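Local coordinates for protein cystathionine gamma-lyase (Saccharomyces cerevisiae, PDB 1N8P) that belongs to the Cys/Met metabolism family of PLP-dependent enzymes and binds pyridoxal-5'-phosphate in a four-chain assembly, at residues A[63-67]-A[68-72]; A[125-128]-A[129-133]; A[158-161]-A[162-166]; A[188-191]-A[192-196]; A[225-228]-A[229-232]. One frame throughout, in Å; residues are numbered along the deposited sequence.

Contact 1 (A[63-67]-A[68-72]); sequences AVAAL and ENAQY
The CB of Ala65 and the CB of Ala70 stand 4.5 Å apart where the chain folds back over the end of helix 55-67. The methyl of Ala65 also lies against the backbone of the returning chain, its CB 3.5 Å from Tyr72 O. Beside it the side chain of Glu68 sets off across the last helical carbonyls, with its CB 3.3 Å from Val64 O. Its CG is anti to the backbone N (chi1 -154°) and the chain then bends at chi2, which carries the carboxylate away from the helix to His199, its hydrogen-bond partner through OE1. The backbone supplies the rest of the grip. Ala70 N donates to Ala65 O over 2.7 Å, Asn69 N donates to Ala66 O over 3.1 Å, and both donors lie above the respective carbonyl planes. With positive phi at Asn69 (46°), these two bonds define a Schellman motif with Asn69 as C-prime residue. Glu68 N reaches Val64 O at 2.7 Å. The side chain of Asn69 turns outward, and its ND2 bonds Asn191. Carbonyls of the final turn thus find donors in the chain that leaves it, and the carboxylate of Glu68, which is buried, is met by polar groups rather than left among hydrocarbon.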
loop_
_atom_site.group_PDB
_atom_site.type_symbol
_atom_site.label_atom_id
_atom_site.label_comp_id
_atom_site.label_asym_id
_atom_site.label_seq_id
_atom_site.Cartn_x
_atom_site.Cartn_y
_atom_site.Cartn_z
ATOM N N ALA A 63 -4.884 -5.891 -20.179
ATOM C CA ALA A 63 -3.460 -5.940 -20.505
ATOM C C ALA A 63 -2.988 -7.371 -20.696
ATOM O O ALA A 63 -2.407 -7.682 -21.725
ATOM C CB ALA A 63 -2.644 -5.236 -19.429
ATOM N N VAL A 64 -3.246 -8.255 -19.730
ATOM C CA VAL A 64 -2.792 -9.633 -19.895
ATOM C C VAL A 64 -3.337 -10.261 -21.186
ATOM O O VAL A 64 -2.570 -10.816 -21.977
ATOM C CB VAL A 64 -3.169 -10.518 -18.696
ATOM C CG1 VAL A 64 -2.862 -11.960 -19.017
ATOM C CG2 VAL A 64 -2.374 -10.101 -17.480
ATOM N N ALA A 65 -4.649 -10.164 -21.401
ATOM C CA ALA A 65 -5.283 -10.700 -22.605
ATOM C C ALA A 65 -4.566 -10.201 -23.861
ATOM O O ALA A 65 -4.236 -10.988 -24.757
ATOM C CB ALA A 65 -6.739 -10.281 -22.642
ATOM N N ALA A 66 -4.325 -8.891 -23.922
ATOM C CA ALA A 66 -3.634 -8.293 -25.062
ATOM C C ALA A 66 -2.274 -8.899 -25.258
ATOM O O ALA A 66 -1.872 -9.187 -26.380
ATOM C CB ALA A 66 -3.481 -6.790 -24.866
ATOM N N LEU A 67 -1.537 -9.082 -24.173
ATOM C CA LEU A 67 -0.196 -9.638 -24.318
ATOM C C LEU A 67 -0.345 -11.101 -24.720
ATOM O O LEU A 67 0.514 -11.677 -25.401
ATOM C CB LEU A 67 0.597 -9.501 -23.006
ATOM C CG LEU A 67 0.796 -8.115 -22.370
ATOM C CD1 LEU A 67 1.667 -8.291 -21.138
ATOM C CD2 LEU A 67 1.443 -7.136 -23.334
ATOM N N GLU A 68 -1.463 -11.698 -24.321
ATOM C CA GLU A 68 -1.706 -13.088 -24.648
ATOM C C GLU A 68 -2.419 -13.245 -25.986
ATOM O O GLU A 68 -2.940 -14.317 -26.284
ATOM C CB GLU A 68 -2.526 -13.741 -23.561
ATOM C CG GLU A 68 -2.310 -15.230 -23.477
ATOM C CD GLU A 68 -0.846 -15.575 -23.245
ATOM O OE1 GLU A 68 -0.349 -15.354 -22.127
ATOM O OE2 GLU A 68 -0.181 -16.063 -24.191
ATOM N N ASN A 69 -2.421 -12.183 -26.794
ATOM C CA ASN A 69 -3.072 -12.169 -28.109
ATOM C C ASN A 69 -4.433 -12.761 -27.963
ATOM O O ASN A 69 -4.804 -13.632 -28.727
ATOM C CB ASN A 69 -2.297 -13.002 -29.126
ATOM C CG ASN A 69 -2.846 -12.851 -30.536
ATOM O OD1 ASN A 69 -3.253 -11.761 -30.924
ATOM N ND2 ASN A 69 -2.839 -13.931 -31.310
ATOM N N ALA A 70 -5.179 -12.292 -26.977
ATOM C CA ALA A 70 -6.494 -12.833 -26.711
ATOM C C ALA A 70 -7.589 -11.793 -26.539
ATOM O O ALA A 70 -7.350 -10.638 -26.197
ATOM C CB ALA A 70 -6.433 -13.725 -25.470
ATOM N N GLN A 71 -8.813 -12.231 -26.762
ATOM C CA GLN A 71 -9.942 -11.342 -26.635
ATOM C C GLN A 71 -10.329 -11.093 -25.178
ATOM O O GLN A 71 -10.714 -9.981 -24.815
ATOM C CB GLN A 71 -11.132 -11.928 -27.408
ATOM C CG GLN A 71 -11.018 -11.800 -28.927
ATOM C CD GLN A 71 -11.153 -10.375 -29.383
ATOM O OE1 GLN A 71 -12.187 -9.739 -29.157
ATOM N NE2 GLN A 71 -10.106 -9.853 -30.018
ATOM N N TYR A 72 -10.201 -12.122 -24.343
ATOM C CA TYR A 72 -10.592 -12.011 -22.943
ATOM C C TYR A 72 -9.554 -12.365 -21.862
ATOM O O TYR A 72 -8.652 -13.170 -22.080
ATOM C CB TYR A 72 -11.864 -12.846 -22.728
ATOM C CG TYR A 72 -12.936 -12.555 -23.765
ATOM C CD1 TYR A 72 -12.992 -13.274 -24.968
ATOM C CD2 TYR A 72 -13.876 -11.531 -23.565
ATOM C CE1 TYR A 72 -13.953 -12.982 -25.945
ATOM C CE2 TYR A 72 -14.841 -11.232 -24.535
ATOM C CZ TYR A 72 -14.871 -11.960 -25.718
ATOM O OH TYR A 72 -15.814 -11.658 -26.673
#

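Contact 2 (A[125-128]-A[129-133]); sequences NDLL and NDLPQ
The chi1 of Asp126 (-165°) sets its carboxylate on the far side from its own N, while in Asn129 CG is anti to the carbonyl carbon (chi1 -71°), and these two settings bring a carboxylate and an amide together at the start of helix 127-134. Asn129 ND2 donates to Asp126 OD2 over 2.7 Å. The oxygen is met on its syn side, though the donor stands 26° out of the carboxylate plane, and the amide and carboxylate planes are turned moderately against each other. Asp126 OD2 also comes within 3.1 Å of Asn129 CB. Both residues are exposed. The backbone beneath them makes the opening turn of a helix whose first bonds are sparse: Leu127 O accepts Leu131 N at 3.0 Å and Asp130 N at 3.3 Å, the second donor lying above the carbonyl plane. Pro132, having no N-H, contributes to the kink that follows. The apolar side of this turn is carried by Leu127 and Leu131, whose CD1 atoms are 4.2 Å apart; the CB of Leu131 rests 3.2 Å from Leu127 O. Val160 of helix 157-167 packs on Leu127 and Leu128, while Asn125 lies against Asp101 and Ser361 in loops.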
loop_
_atom_site.group_PDB
_atom_site.type_symbol
_atom_site.label_atom_id
_atom_site.label_comp_id
_atom_site.label_asym_id
_atom_site.label_seq_id
_atom_site.Cartn_x
_atom_site.Cartn_y
_atom_site.Cartn_z
ATOM N N ASN A 125 1.731 -39.134 -18.791
ATOM C CA ASN A 125 3.007 -38.566 -19.177
ATOM C C ASN A 125 2.987 -38.848 -20.677
ATOM O O ASN A 125 2.176 -39.666 -21.120
ATOM C CB ASN A 125 4.125 -39.328 -18.481
ATOM C CG ASN A 125 5.472 -38.736 -18.742
ATOM O OD1 ASN A 125 5.881 -38.574 -19.893
ATOM N ND2 ASN A 125 6.187 -38.407 -17.671
ATOM N N ASP A 126 3.826 -38.181 -21.464
ATOM C CA ASP A 126 3.826 -38.429 -22.909
ATOM C C ASP A 126 2.374 -38.284 -23.381
ATOM O O ASP A 126 1.653 -39.269 -23.545
ATOM C CB ASP A 126 4.346 -39.848 -23.191
ATOM C CG ASP A 126 4.725 -40.070 -24.656
ATOM O OD1 ASP A 126 5.491 -39.260 -25.218
ATOM O OD2 ASP A 126 4.272 -41.079 -25.244
ATOM N N LEU A 127 1.960 -37.041 -23.594
ATOM C CA LEU A 127 0.596 -36.729 -23.999
ATOM C C LEU A 127 0.150 -37.257 -25.362
ATOM O O LEU A 127 -0.848 -37.972 -25.451
ATOM C CB LEU A 127 0.390 -35.217 -23.948
ATOM C CG LEU A 127 -1.062 -34.763 -23.895
ATOM C CD1 LEU A 127 -1.746 -35.428 -22.716
ATOM C CD2 LEU A 127 -1.129 -33.251 -23.770
ATOM N N LEU A 128 0.886 -36.912 -26.418
ATOM C CA LEU A 128 0.538 -37.333 -27.781
ATOM C C LEU A 128 0.417 -38.826 -28.081
ATOM O O LEU A 128 0.004 -39.190 -29.169
ATOM C CB LEU A 128 1.505 -36.711 -28.778
ATOM C CG LEU A 128 1.419 -35.185 -28.889
ATOM C CD1 LEU A 128 2.428 -34.683 -29.900
ATOM C CD2 LEU A 128 0.019 -34.783 -29.310
ATOM N N ASN A 129 0.757 -39.694 -27.135
ATOM C CA ASN A 129 0.645 -41.131 -27.369
ATOM C C ASN A 129 -0.413 -41.830 -26.524
ATOM O O ASN A 129 -0.897 -42.896 -26.884
ATOM C CB ASN A 129 1.995 -41.808 -27.152
ATOM C CG ASN A 129 2.983 -41.469 -28.242
ATOM O OD1 ASN A 129 2.791 -41.822 -29.404
ATOM N ND2 ASN A 129 4.047 -40.770 -27.877
ATOM N N ASP A 130 -0.791 -41.234 -25.402
ATOM C CA ASP A 130 -1.783 -41.859 -24.546
ATOM C C ASP A 130 -3.084 -41.093 -24.527
ATOM O O ASP A 130 -4.076 -41.538 -23.928
ATOM C CB ASP A 130 -1.237 -41.982 -23.127
ATOM C CG ASP A 130 0.051 -42.786 -23.071
ATOM O OD1 ASP A 130 0.399 -43.449 -24.082
ATOM O OD2 ASP A 130 0.707 -42.760 -22.011
ATOM N N LEU A 131 -3.089 -39.944 -25.192
ATOM C CA LEU A 131 -4.284 -39.119 -25.220
ATOM C C LEU A 131 -5.461 -39.772 -25.938
ATOM O O LEU A 131 -6.595 -39.631 -25.499
ATOM C CB LEU A 131 -3.991 -37.755 -25.841
ATOM C CG LEU A 131 -5.172 -36.795 -25.664
ATOM C CD1 LEU A 131 -5.508 -36.659 -24.176
ATOM C CD2 LEU A 131 -4.832 -35.443 -26.280
ATOM N N PRO A 132 -5.212 -40.499 -27.046
ATOM C CA PRO A 132 -6.318 -41.144 -27.763
ATOM C C PRO A 132 -6.937 -42.233 -26.906
ATOM O O PRO A 132 -8.151 -42.274 -26.715
ATOM C CB PRO A 132 -5.644 -41.692 -29.009
ATOM C CG PRO A 132 -4.300 -42.015 -28.523
ATOM C CD PRO A 132 -3.925 -40.840 -27.674
ATOM N N GLN A 133 -6.088 -43.098 -26.372
ATOM C CA GLN A 133 -6.541 -44.175 -25.507
ATOM C C GLN A 133 -7.314 -43.696 -24.283
ATOM O O GLN A 133 -8.220 -44.385 -23.808
ATOM C CB GLN A 133 -5.340 -44.979 -25.051
ATOM C CG GLN A 133 -4.468 -45.416 -26.209
ATOM C CD GLN A 133 -3.280 -46.214 -25.755
ATOM O OE1 GLN A 133 -2.392 -45.697 -25.058
ATOM N NE2 GLN A 133 -3.251 -47.488 -26.138
#

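Contact 3 (A[158-161]-A[162-166]); sequences QKVA and DLIKK
Asp162 lies one turn beyond Gln158, and its backbone N donates to Gln158 O over 2.8 Å with a nearly straight N-H...O angle of 173°. Beside that bond the two side chains approach with their amide and carboxylate planes 27° apart, Gln158 NE2 standing 3.2 Å from Asp162 OD1. The bend of Gln158 at chi2 (54°) turns its amide forward along the helix to this position. Leu163 follows with a similarly short bond, its N to Lys159 O at 2.8 Å, and its CB is 3.2 Å from Lys159 O. Ile164 turns to the apolar side. Its CG1, anti to the carbonyl carbon, extends beside Val160 so that Ile164 CD1 meets Val160 CG1 at 4.2 Å, a contact between the ends of two branches on one flank of the helix. The backbone bonds modelled for Ile164 N are weak. Lys165 N continues the helical pattern with a bond to Ala161 O at 3.2 Å. Its side chain bends at chi3 and chi4 and comes back over the preceding turn toward Asp162; a salt bridge to that residue is modelled, but the ammonium is too close to its neighbours for its exact place to be trusted. Asp156 OD1 accepts a hydrogen bond from Lys159 N near the start of this helix. Helix 157-167 is the connection of a beta-alpha-beta unit: Val160 and Ile164 face strands 139-144 and 174-178, through Val142 and Leu175, while Leu163 packs on Leu131 of helix 127-134.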
loop_
_atom_site.group_PDB
_atom_site.type_symbol
_atom_site.label_atom_id
_atom_site.label_comp_id
_atom_site.label_asym_id
_atom_site.label_seq_id
_atom_site.Cartn_x
_atom_site.Cartn_y
_atom_site.Cartn_z
ATOM N N GLN A 158 -0.491 -27.758 -30.875
ATOM C CA GLN A 158 -1.245 -28.013 -32.097
ATOM C C GLN A 158 -1.559 -29.497 -32.258
ATOM O O GLN A 158 -2.725 -29.871 -32.443
ATOM C CB GLN A 158 -0.464 -27.529 -33.306
ATOM C CG GLN A 158 -1.315 -27.453 -34.524
ATOM C CD GLN A 158 -2.515 -26.630 -34.268
ATOM O OE1 GLN A 158 -2.490 -25.415 -34.419
ATOM N NE2 GLN A 158 -3.583 -27.273 -33.853
ATOM N N LYS A 159 -0.529 -30.344 -32.196
ATOM C CA LYS A 159 -0.747 -31.784 -32.286
ATOM C C LYS A 159 -1.850 -32.207 -31.292
ATOM O O LYS A 159 -2.744 -32.979 -31.640
ATOM C CB LYS A 159 0.552 -32.558 -31.996
ATOM C CG LYS A 159 1.443 -32.772 -33.238
ATOM C CD LYS A 159 2.705 -33.535 -32.895
ATOM C CE LYS A 159 3.437 -34.077 -34.132
ATOM N NZ LYS A 159 3.958 -33.067 -35.111
ATOM N N VAL A 160 -1.810 -31.690 -30.066
ATOM C CA VAL A 160 -2.815 -32.053 -29.085
ATOM C C VAL A 160 -4.172 -31.440 -29.395
ATOM O O VAL A 160 -5.188 -32.095 -29.198
ATOM C CB VAL A 160 -2.384 -31.667 -27.634
ATOM C CG1 VAL A 160 -3.534 -31.872 -26.659
ATOM C CG2 VAL A 160 -1.218 -32.529 -27.196
ATOM N N ALA A 161 -4.226 -30.199 -29.862
ATOM C CA ALA A 161 -5.536 -29.614 -30.170
ATOM C C ALA A 161 -6.200 -30.464 -31.254
ATOM O O ALA A 161 -7.388 -30.786 -31.180
ATOM C CB ALA A 161 -5.380 -28.198 -30.666
ATOM N N ASP A 162 -5.402 -30.820 -32.260
ATOM C CA ASP A 162 -5.836 -31.635 -33.377
ATOM C C ASP A 162 -6.285 -32.991 -32.888
ATOM O O ASP A 162 -7.403 -33.401 -33.150
ATOM C CB ASP A 162 -4.685 -31.825 -34.361
ATOM C CG ASP A 162 -4.446 -30.615 -35.219
ATOM O OD1 ASP A 162 -5.252 -29.650 -35.099
ATOM O OD2 ASP A 162 -3.464 -30.647 -36.010
ATOM N N LEU A 163 -5.392 -33.685 -32.189
ATOM C CA LEU A 163 -5.672 -35.011 -31.645
ATOM C C LEU A 163 -7.010 -35.036 -30.916
ATOM O O LEU A 163 -7.657 -36.068 -30.844
ATOM C CB LEU A 163 -4.566 -35.413 -30.675
ATOM C CG LEU A 163 -4.334 -36.889 -30.374
ATOM C CD1 LEU A 163 -3.863 -37.591 -31.633
ATOM C CD2 LEU A 163 -3.276 -37.027 -29.290
ATOM N N ILE A 164 -7.424 -33.892 -30.379
ATOM C CA ILE A 164 -8.682 -33.800 -29.646
ATOM C C ILE A 164 -9.857 -33.742 -30.611
ATOM O O ILE A 164 -10.894 -34.362 -30.362
ATOM C CB ILE A 164 -8.687 -32.560 -28.686
ATOM C CG1 ILE A 164 -7.745 -32.811 -27.510
ATOM C CG2 ILE A 164 -10.063 -32.307 -28.140
ATOM C CD1 ILE A 164 -7.762 -31.730 -26.464
ATOM N N LYS A 165 -9.693 -33.002 -31.706
ATOM C CA LYS A 165 -10.724 -32.888 -32.745
ATOM C C LYS A 165 -10.936 -34.244 -33.441
ATOM O O LYS A 165 -11.989 -34.507 -34.028
ATOM C CB LYS A 165 -10.315 -31.863 -33.805
ATOM C CG LYS A 165 -10.288 -30.442 -33.321
ATOM C CD LYS A 165 -9.875 -29.483 -34.442
ATOM C CE LYS A 165 -8.424 -29.697 -34.917
ATOM N NZ LYS A 165 -7.372 -29.300 -33.924
ATOM N N LYS A 166 -9.924 -35.099 -33.385
ATOM C CA LYS A 166 -10.012 -36.404 -33.994
ATOM C C LYS A 166 -10.665 -37.424 -33.086
ATOM O O LYS A 166 -11.712 -37.973 -33.421
ATOM C CB LYS A 166 -8.632 -36.880 -34.365
ATOM C CG LYS A 166 -8.606 -38.296 -34.850
ATOM C CD LYS A 166 -7.267 -38.588 -35.452
ATOM C CE LYS A 166 -7.112 -40.028 -35.801
ATOM N NZ LYS A 166 -5.693 -40.239 -36.172
#

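Contact 4 (A[188-191]-A[192-196]); sequences NPLN and FGADI
Phe192 folds its ring back against the backbone just before it, and this is the closely packed half of the turn. Its CG is anti to the carbonyl carbon and beside the backbone N (chi1 -59°), which lays one ring face against the preceding carbonyl, Phe192 CG 3.1 Å from Asn191 O. The ring edge points to Asn188 O, 3.2 Å from Phe192 CD1, with Asn188 C and Pro189 C in the ring plane. A second close group forms round Pro189 and Leu190. The methyl of Ala194 points at the turn, its CB 3.2 Å from Pro189 O and 4.3 Å from Pro189 CB. Leu190 CD2 approaches the same methyl from another direction, roughly at right angles to Pro189, 4.1 Å from Ala194 CB and 3.4 Å from Ala194 O. Ile157 of helix 157-167 packs on Pro189, Phe192 and Ala194. Gly193 N donates to Leu190 O over 3.0 Å from above the carbonyl plane, while the bond modelled from Phe192 N to Pro189 O is weak.

The looser side is that of Asn191, which is exposed and keeps little of its side chain on the turn; its amide end is taken up by Asn69. Asp195 is tied separately, through OD2, to Leu175 N of strand 174-178. The arrangement is a short 3-10 turn at 189-190, leaving through Gly193 at positive phi (63°), in the loop that delivers the chain to strand 196-200 of the seven-stranded mixed sheet.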
loop_
_atom_site.group_PDB
_atom_site.type_symbol
_atom_site.label_atom_id
_atom_site.label_comp_id
_atom_site.label_asym_id
_atom_site.label_seq_id
_atom_site.Cartn_x
_atom_site.Cartn_y
_atom_site.Cartn_z
ATOM N N ASN A 188 2.507 -17.756 -26.993
ATOM C CA ASN A 188 1.071 -17.473 -26.984
ATOM C C ASN A 188 0.282 -18.713 -27.394
ATOM O O ASN A 188 -0.186 -18.804 -28.542
ATOM C CB ASN A 188 0.752 -16.328 -27.947
ATOM C CG ASN A 188 1.229 -14.998 -27.443
ATOM O OD1 ASN A 188 1.359 -14.053 -28.210
ATOM N ND2 ASN A 188 1.472 -14.906 -26.147
ATOM N N PRO A 189 0.109 -19.666 -26.450
ATOM C CA PRO A 189 -0.608 -20.923 -26.663
ATOM C C PRO A 189 -1.928 -20.849 -27.430
ATOM O O PRO A 189 -2.286 -21.817 -28.092
ATOM C CB PRO A 189 -0.761 -21.475 -25.241
ATOM C CG PRO A 189 0.468 -20.993 -24.578
ATOM C CD PRO A 189 0.572 -19.573 -25.051
ATOM N N LEU A 190 -2.660 -19.738 -27.361
ATOM C CA LEU A 190 -3.923 -19.675 -28.120
ATOM C C LEU A 190 -3.634 -19.845 -29.614
ATOM O O LEU A 190 -4.333 -20.588 -30.301
ATOM C CB LEU A 190 -4.673 -18.361 -27.890
ATOM C CG LEU A 190 -5.051 -18.112 -26.442
ATOM C CD1 LEU A 190 -6.053 -16.953 -26.343
ATOM C CD2 LEU A 190 -5.601 -19.411 -25.868
ATOM N N ASN A 191 -2.589 -19.177 -30.101
ATOM C CA ASN A 191 -2.195 -19.270 -31.500
ATOM C C ASN A 191 -1.799 -20.677 -31.844
ATOM O O ASN A 191 -1.143 -20.907 -32.847
ATOM C CB ASN A 191 -1.009 -18.368 -31.792
ATOM C CG ASN A 191 -1.281 -16.947 -31.452
ATOM O OD1 ASN A 191 -2.417 -16.590 -31.127
ATOM N ND2 ASN A 191 -0.248 -16.106 -31.524
ATOM N N PHE A 192 -2.176 -21.630 -31.014
ATOM C CA PHE A 192 -1.811 -23.012 -31.285
ATOM C C PHE A 192 -2.926 -23.968 -30.910
ATOM O O PHE A 192 -2.667 -25.107 -30.514
ATOM C CB PHE A 192 -0.530 -23.399 -30.536
ATOM C CG PHE A 192 0.661 -22.544 -30.889
ATOM C CD1 PHE A 192 0.900 -21.347 -30.210
ATOM C CD2 PHE A 192 1.527 -22.924 -31.916
ATOM C CE1 PHE A 192 1.973 -20.549 -30.544
ATOM C CE2 PHE A 192 2.622 -22.126 -32.274
ATOM C CZ PHE A 192 2.851 -20.938 -31.593
ATOM N N GLY A 193 -4.163 -23.488 -31.041
ATOM C CA GLY A 193 -5.315 -24.309 -30.738
ATOM C C GLY A 193 -5.306 -24.697 -29.290
ATOM O O GLY A 193 -4.939 -25.805 -28.922
ATOM N N ALA A 194 -5.687 -23.743 -28.463
ATOM C CA ALA A 194 -5.758 -23.914 -27.025
ATOM C C ALA A 194 -6.989 -23.092 -26.743
ATOM O O ALA A 194 -7.188 -22.051 -27.361
ATOM C CB ALA A 194 -4.519 -23.299 -26.346
ATOM N N ASP A 195 -7.834 -23.561 -25.842
ATOM C CA ASP A 195 -9.051 -22.837 -25.558
ATOM C C ASP A 195 -8.873 -21.871 -24.411
ATOM O O ASP A 195 -9.575 -20.854 -24.345
ATOM C CB ASP A 195 -10.177 -23.822 -25.283
ATOM C CG ASP A 195 -10.427 -24.732 -26.451
ATOM O OD1 ASP A 195 -10.859 -24.232 -27.506
ATOM O OD2 ASP A 195 -10.184 -25.945 -26.324
ATOM N N ILE A 196 -7.927 -22.175 -23.525
ATOM C CA ILE A 196 -7.643 -21.298 -22.395
ATOM C C ILE A 196 -6.162 -21.309 -22.032
ATOM O O ILE A 196 -5.516 -22.363 -22.067
ATOM C CB ILE A 196 -8.427 -21.696 -21.111
ATOM C CG1 ILE A 196 -9.849 -22.100 -21.441
ATOM C CG2 ILE A 196 -8.565 -20.505 -20.203
ATOM C CD1 ILE A 196 -10.672 -22.407 -20.209
#

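Contact 5 (A[225-228]-A[229-232]); sequences ERLQ and FLQN
The backbone of 225-232 runs as continuous helix, with Gln231 N bonded to Leu227 O at 3.1 Å and Asn232 N to Gln228 O at 2.9 Å. Gln228 O draws a second, weak bond from the amide of Gln231, whose NE2 lies 3.4 Å away. With chi1 at -179° and the rest of its chain extended, Gln231 can run its amide alongside Gln228, which leaves NE2 near that oxygen. Gln231 CB sits 3.1 Å from Gln228 O, and Gln231 NE2 approaches Gln228 CG at 3.7 Å. The two amide planes are almost parallel, 4° apart, although the chains that bear them are at an angle. All this belongs to helix 221-234, which follows strand 214-218 of the mixed sheet and lies against strand 72-76 and helix 79-88. Leu227 and Leu230 meet on that inward side through their CD1 atoms, 4.3 Å apart, and both touch Thr85. Gln231 is buried and packs on Phe76, Arg57 and Glu61, whereas Glu225, Arg226 and Phe229 are exposed. Phe229 N makes a weak bond to Glu225 O, and its ring heads away from the turn. Asn232 packs on Arg108 of the second subunit, with its side chain about 9 Å from a bound pyridoxal-5'-phosphate.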
loop_
_atom_site.group_PDB
_atom_site.type_symbol
_atom_site.label_atom_id
_atom_site.label_comp_id
_atom_site.label_asym_id
_atom_site.label_seq_id
_atom_site.Cartn_x
_atom_site.Cartn_y
_atom_site.Cartn_z
ATOM N N GLU A 225 -17.706 -15.990 -20.450
ATOM C CA GLU A 225 -18.856 -15.505 -19.660
ATOM C C GLU A 225 -19.335 -16.449 -18.558
ATOM O O GLU A 225 -19.878 -16.014 -17.553
ATOM C CB GLU A 225 -20.013 -15.174 -20.599
ATOM C CG GLU A 225 -19.778 -13.933 -21.443
ATOM C CD GLU A 225 -20.886 -13.718 -22.443
ATOM O OE1 GLU A 225 -22.038 -14.066 -22.117
ATOM O OE2 GLU A 225 -20.611 -13.201 -23.546
ATOM N N ARG A 226 -19.169 -17.744 -18.769
ATOM C CA ARG A 226 -19.522 -18.729 -17.757
ATOM C C ARG A 226 -18.476 -18.523 -16.652
ATOM O O ARG A 226 -18.813 -18.223 -15.500
ATOM C CB ARG A 226 -19.392 -20.145 -18.327
ATOM C CG ARG A 226 -20.592 -20.624 -19.120
ATOM C CD ARG A 226 -20.209 -21.681 -20.150
ATOM N NE ARG A 226 -19.342 -22.743 -19.643
ATOM C CZ ARG A 226 -18.622 -23.535 -20.435
ATOM N NH1 ARG A 226 -18.677 -23.379 -21.759
ATOM N NH2 ARG A 226 -17.832 -24.472 -19.913
ATOM N N LEU A 227 -17.202 -18.663 -17.041
ATOM C CA LEU A 227 -16.058 -18.503 -16.146
ATOM C C LEU A 227 -16.090 -17.191 -15.338
ATOM O O LEU A 227 -15.719 -17.172 -14.165
ATOM C CB LEU A 227 -14.764 -18.600 -16.964
ATOM C CG LEU A 227 -13.741 -19.722 -16.682
ATOM C CD1 LEU A 227 -14.405 -21.004 -16.224
ATOM C CD2 LEU A 227 -12.942 -19.975 -17.947
ATOM N N GLN A 228 -16.516 -16.091 -15.949
ATOM C CA GLN A 228 -16.601 -14.840 -15.199
ATOM C C GLN A 228 -17.765 -14.969 -14.214
ATOM O O GLN A 228 -17.758 -14.341 -13.141
ATOM C CB GLN A 228 -16.858 -13.656 -16.133
ATOM C CG GLN A 228 -17.519 -12.465 -15.455
ATOM C CD GLN A 228 -17.869 -11.350 -16.430
ATOM O OE1 GLN A 228 -17.029 -10.528 -16.784
ATOM N NE2 GLN A 228 -19.117 -11.331 -16.880
ATOM N N PHE A 229 -18.770 -15.779 -14.578
ATOM C CA PHE A 229 -19.916 -15.959 -13.702
ATOM C C PHE A 229 -19.366 -16.566 -12.427
ATOM O O PHE A 229 -19.348 -15.908 -11.403
ATOM C CB PHE A 229 -20.991 -16.875 -14.314
ATOM C CG PHE A 229 -22.192 -17.097 -13.401
ATOM C CD1 PHE A 229 -23.268 -16.216 -13.402
ATOM C CD2 PHE A 229 -22.217 -18.164 -12.503
ATOM C CE1 PHE A 229 -24.347 -16.393 -12.524
ATOM C CE2 PHE A 229 -23.293 -18.340 -11.624
ATOM C CZ PHE A 229 -24.355 -17.454 -11.636
ATOM N N LEU A 230 -18.896 -17.808 -12.497
ATOM C CA LEU A 230 -18.321 -18.472 -11.325
ATOM C C LEU A 230 -17.484 -17.479 -10.506
ATOM O O LEU A 230 -17.590 -17.425 -9.272
ATOM C CB LEU A 230 -17.426 -19.640 -11.755
ATOM C CG LEU A 230 -18.112 -20.912 -12.248
ATOM C CD1 LEU A 230 -17.126 -21.793 -12.950
ATOM C CD2 LEU A 230 -18.717 -21.656 -11.066
ATOM N N GLN A 231 -16.673 -16.684 -11.209
ATOM C CA GLN A 231 -15.803 -15.692 -10.580
ATOM C C GLN A 231 -16.604 -14.783 -9.668
ATOM O O GLN A 231 -16.334 -14.687 -8.468
ATOM C CB GLN A 231 -15.101 -14.837 -11.644
ATOM C CG GLN A 231 -14.144 -13.778 -11.099
ATOM C CD GLN A 231 -13.994 -12.610 -12.058
ATOM O OE1 GLN A 231 -12.912 -12.054 -12.220
ATOM N NE2 GLN A 231 -15.098 -12.222 -12.695
ATOM N N ASN A 232 -17.598 -14.116 -10.243
ATOM C CA ASN A 232 -18.415 -13.201 -9.473
ATOM C C ASN A 232 -19.144 -13.900 -8.332
ATOM O O ASN A 232 -19.317 -13.334 -7.259
ATOM C CB ASN A 232 -19.423 -12.525 -10.390
ATOM C CG ASN A 232 -20.336 -11.595 -9.648
ATOM O OD1 ASN A 232 -19.989 -10.448 -9.410
ATOM N ND2 ASN A 232 -21.514 -12.089 -9.263
#

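The five contacts come one after another along the chain, from the end of helix 55-67 to helix 221-234. Contacts 1, 3, 4 and 5 touch strands of the seven-stranded mixed sheet; contact 2 is one layer further out, reaching it through the helix of contact 3. Contacts 2 and 3 lie on neighbouring helices 127-134 and 157-167, centres 11 Å apart. Ala161 of contact 3 packs on Gly193 of contact 4, which reaches contact 1 through Asn191 and Asn69. Contact 5 is far from contact 2 (about 18 Å between nearest atoms) but touches contact 4 through Ile196 and Leu227. Helices, a helix end and a loop are thus joined round one sheet of the cofactor-binding chain.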